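Local coordinates for aminopeptidase-like protein (Chaetomium thermophilum, PDB 5JM6) that probably acts as a zinc-dependent aminopeptidase of the M18 family, built as a dodecamer and linked to the Cvt pathway of selective autophagy, at residues 109-114 with 345-350. Numbering follows the deposited sequence.
Sequences GSSIIA and LRQGAR
Ser111 and Gln347 join a classic beta bulge to a type I turn: Ser110 and Ser111 both face Arg107 where strand 111-117 enters the central mixed sheet, and the turn runs from Leu345 to Gly348 in the loop ahead of helix 353-368. Ser111 OG donates to Gln347 O at 2.8 Å, in the carbonyl plane and on a lone pair, with a C=O...OG angle of 123°. The same hydroxyl also makes a weak hydrogen bond with Asp337 N, and Ser111 CB lies 3.7 Å from Gln347 CB. Gln347 O would probably lose its donor from the strand if an alanine stood at Ser111, leaving the turn less firmly tied to it. Gln347 keeps CG beside its backbone N, opposite the carbonyl carbon (chi1 -48°), and bends at chi2 (91°), which carries the amide past Ser110. There the contact is loose, Ser110 OG standing 4.0 Å from Gln347 CG; this hydroxyl pairs instead with Asn108 ND2. The side chain of Ser111 in this buried junction is about 8 Å from that of the zinc ligand His133 but about 14 Å from a bound zinc ion. Within the turn, Gly348 N bonds to Leu345 O at 2.6 Å.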
ATOM      1  N   GLY A 109      10.306  53.591   3.971  1.00 44.25           N
ATOM      2  CA  GLY A 109      10.540  53.755   2.547  1.00 35.62           C
ATOM      3  C   GLY A 109       9.860  52.688   1.702  1.00 39.95           C
ATOM      4  O   GLY A 109      10.061  52.641   0.490  1.00 37.68           O
ATOM      5  N   SER A 110       9.179  51.749   2.357  1.00 39.94           N
ATOM      6  CA  SER A 110       8.357  50.742   1.685  1.00 37.57           C
ATOM      7  C   SER A 110       6.829  50.866   1.843  1.00 35.96           C
ATOM      8  O   SER A 110       6.086  50.077   1.260  1.00 35.94           O
ATOM      9  CB  SER A 110       8.799  49.356   2.145  1.00 36.71           C
ATOM     10  OG  SER A 110       8.662  49.223   3.545  1.00 39.92           O
ATOM     11  N   SER A 111       6.365  51.819   2.645  1.00 33.89           N
ATOM     12  CA  SER A 111       4.928  52.028   2.839  1.00 31.41           C
ATOM     13  C   SER A 111       4.597  53.497   2.666  1.00 36.27           C
ATOM     14  O   SER A 111       5.331  54.360   3.142  1.00 35.22           O
ATOM     15  CB  SER A 111       4.470  51.550   4.219  1.00 35.40           C
ATOM     16  OG  SER A 111       4.037  50.204   4.181  1.00 45.04           O
ATOM     17  N   ILE A 112       3.494  53.786   1.987  1.00 34.72           N
ATOM     18  CA  ILE A 112       3.139  55.172   1.733  1.00 34.84           C
ATOM     19  C   ILE A 112       1.629  55.395   1.751  1.00 30.46           C
ATOM     20  O   ILE A 112       0.853  54.576   1.255  1.00 32.41           O
ATOM     21  CB  ILE A 112       3.735  55.655   0.388  1.00 35.48           C
ATOM     22  CG1 ILE A 112       3.446  57.140   0.165  1.00 29.63           C
ATOM     23  CG2 ILE A 112       3.231  54.808  -0.775  1.00 34.45           C
ATOM     24  CD1 ILE A 112       4.129  57.708  -1.050  1.00 34.94           C
ATOM     25  N   ILE A 113       1.228  56.510   2.354  1.00 30.74           N
ATOM     26  CA  ILE A 113      -0.165  56.928   2.406  1.00 28.98           C
ATOM     27  C   ILE A 113      -0.283  58.340   1.851  1.00 29.97           C
ATOM     28  O   ILE A 113       0.318  59.267   2.387  1.00 32.80           O
ATOM     29  CB  ILE A 113      -0.716  56.896   3.844  1.00 25.98           C
ATOM     30  CG1 ILE A 113      -0.724  55.465   4.384  1.00 22.83           C
ATOM     31  CG2 ILE A 113      -2.110  57.506   3.902  1.00 25.69           C
ATOM     32  CD1 ILE A 113      -1.018  55.382   5.862  1.00 23.81           C
ATOM     33  N   ALA A 114      -1.049  58.497   0.777  1.00 29.14           N
ATOM     34  CA  ALA A 114      -1.253  59.805   0.165  1.00 24.46           C
ATOM     35  C   ALA A 114      -2.726  60.185   0.208  1.00 30.12           C
ATOM     36  O   ALA A 114      -3.596  59.332   0.032  1.00 33.55           O
ATOM     37  CB  ALA A 114      -0.744  59.810  -1.266  1.00 24.45           C
ATOM     38  N   LEU A 345       3.517  43.758  10.335  1.00 67.74           N
ATOM     39  CA  LEU A 345       4.593  44.326  11.105  1.00 72.01           C
ATOM     40  C   LEU A 345       4.500  45.811  10.758  1.00 63.48           C
ATOM     41  O   LEU A 345       3.531  46.219  10.113  1.00 62.70           O
ATOM     42  CB  LEU A 345       5.943  43.663  10.814  1.00 78.93           C
ATOM     43  CG  LEU A 345       6.450  42.250  11.054  1.00 81.96           C
ATOM     44  CD1 LEU A 345       7.771  42.286  10.397  1.00 77.60           C
ATOM     45  CD2 LEU A 345       6.667  41.941  12.505  1.00 72.75           C
ATOM     46  N   ARG A 346       5.475  46.608  11.179  1.00 58.58           N
ATOM     47  CA  ARG A 346       5.335  48.066  11.250  1.00 56.39           C
ATOM     48  C   ARG A 346       4.681  48.717  10.022  1.00 54.29           C
ATOM     49  O   ARG A 346       3.844  49.612  10.158  1.00 45.36           O
ATOM     50  CB  ARG A 346       6.718  48.675  11.486  1.00 46.74           C
ATOM     51  CG  ARG A 346       6.777  50.186  11.573  1.00 48.27           C
ATOM     52  CD  ARG A 346       8.231  50.633  11.591  1.00 49.99           C
ATOM     53  NE  ARG A 346       8.395  52.083  11.628  1.00 45.55           N
ATOM     54  CZ  ARG A 346       9.201  52.759  10.815  1.00 50.23           C
ATOM     55  NH1 ARG A 346       9.908  52.115   9.895  1.00 45.87           N
ATOM     56  NH2 ARG A 346       9.298  54.078  10.917  1.00 53.27           N
ATOM     57  N   GLN A 347       5.041  48.246   8.831  1.00 55.34           N
ATOM     58  CA  GLN A 347       4.510  48.802   7.588  1.00 55.50           C
ATOM     59  C   GLN A 347       3.336  48.005   7.000  1.00 55.12           C
ATOM     60  O   GLN A 347       2.818  48.354   5.939  1.00 50.36           O
ATOM     61  CB  GLN A 347       5.633  48.909   6.556  1.00 56.34           C
ATOM     62  CG  GLN A 347       6.900  49.547   7.099  1.00 51.82           C
ATOM     63  CD  GLN A 347       7.871  48.528   7.672  1.00 60.87           C
ATOM     64  OE1 GLN A 347       8.000  47.419   7.154  1.00 69.21           O
ATOM     65  NE2 GLN A 347       8.554  48.899   8.751  1.00 59.61           N
ATOM     66  N   GLY A 348       2.924  46.939   7.683  1.00 53.35           N
ATOM     67  CA  GLY A 348       1.843  46.090   7.205  1.00 57.04           C
ATOM     68  C   GLY A 348       0.451  46.666   7.420  1.00 57.50           C
ATOM     69  O   GLY A 348       0.293  47.681   8.097  1.00 64.77           O
ATOM     70  N   ALA A 349      -0.559  46.006   6.859  1.00 57.01           N
ATOM     71  CA  ALA A 349      -1.922  46.545   6.828  1.00 50.05           C
ATOM     72  C   ALA A 349      -2.690  46.394   8.145  1.00 57.48           C
ATOM     73  O   ALA A 349      -3.557  47.200   8.450  1.00 56.47           O
ATOM     74  CB  ALA A 349      -2.709  45.899   5.698  1.00 46.29           C
ATOM     75  N   ARG A 350      -2.394  45.365   8.923  1.00 63.88           N
ATOM     76  CA  ARG A 350      -3.001  45.255  10.247  1.00 62.66           C
ATOM     77  C   ARG A 350      -2.085  45.898  11.305  1.00 61.29           C
ATOM     78  O   ARG A 350      -2.180  45.596  12.494  1.00 66.34           O
ATOM     79  CB  ARG A 350      -3.403  43.804  10.567  1.00 65.93           C
ATOM     80  CG  ARG A 350      -2.462  42.734  10.089  1.00 69.11           C
ATOM     81  CD  ARG A 350      -3.078  41.339  10.111  1.00 78.80           C
ATOM     82  NE  ARG A 350      -3.872  41.071  11.306  1.00 85.88           N
ATOM     83  CZ  ARG A 350      -3.967  39.875  11.873  1.00 78.94           C
ATOM     84  NH1 ARG A 350      -3.271  38.861  11.385  1.00 66.34           N
ATOM     85  NH2 ARG A 350      -4.716  39.701  12.952  1.00 73.23           N
TER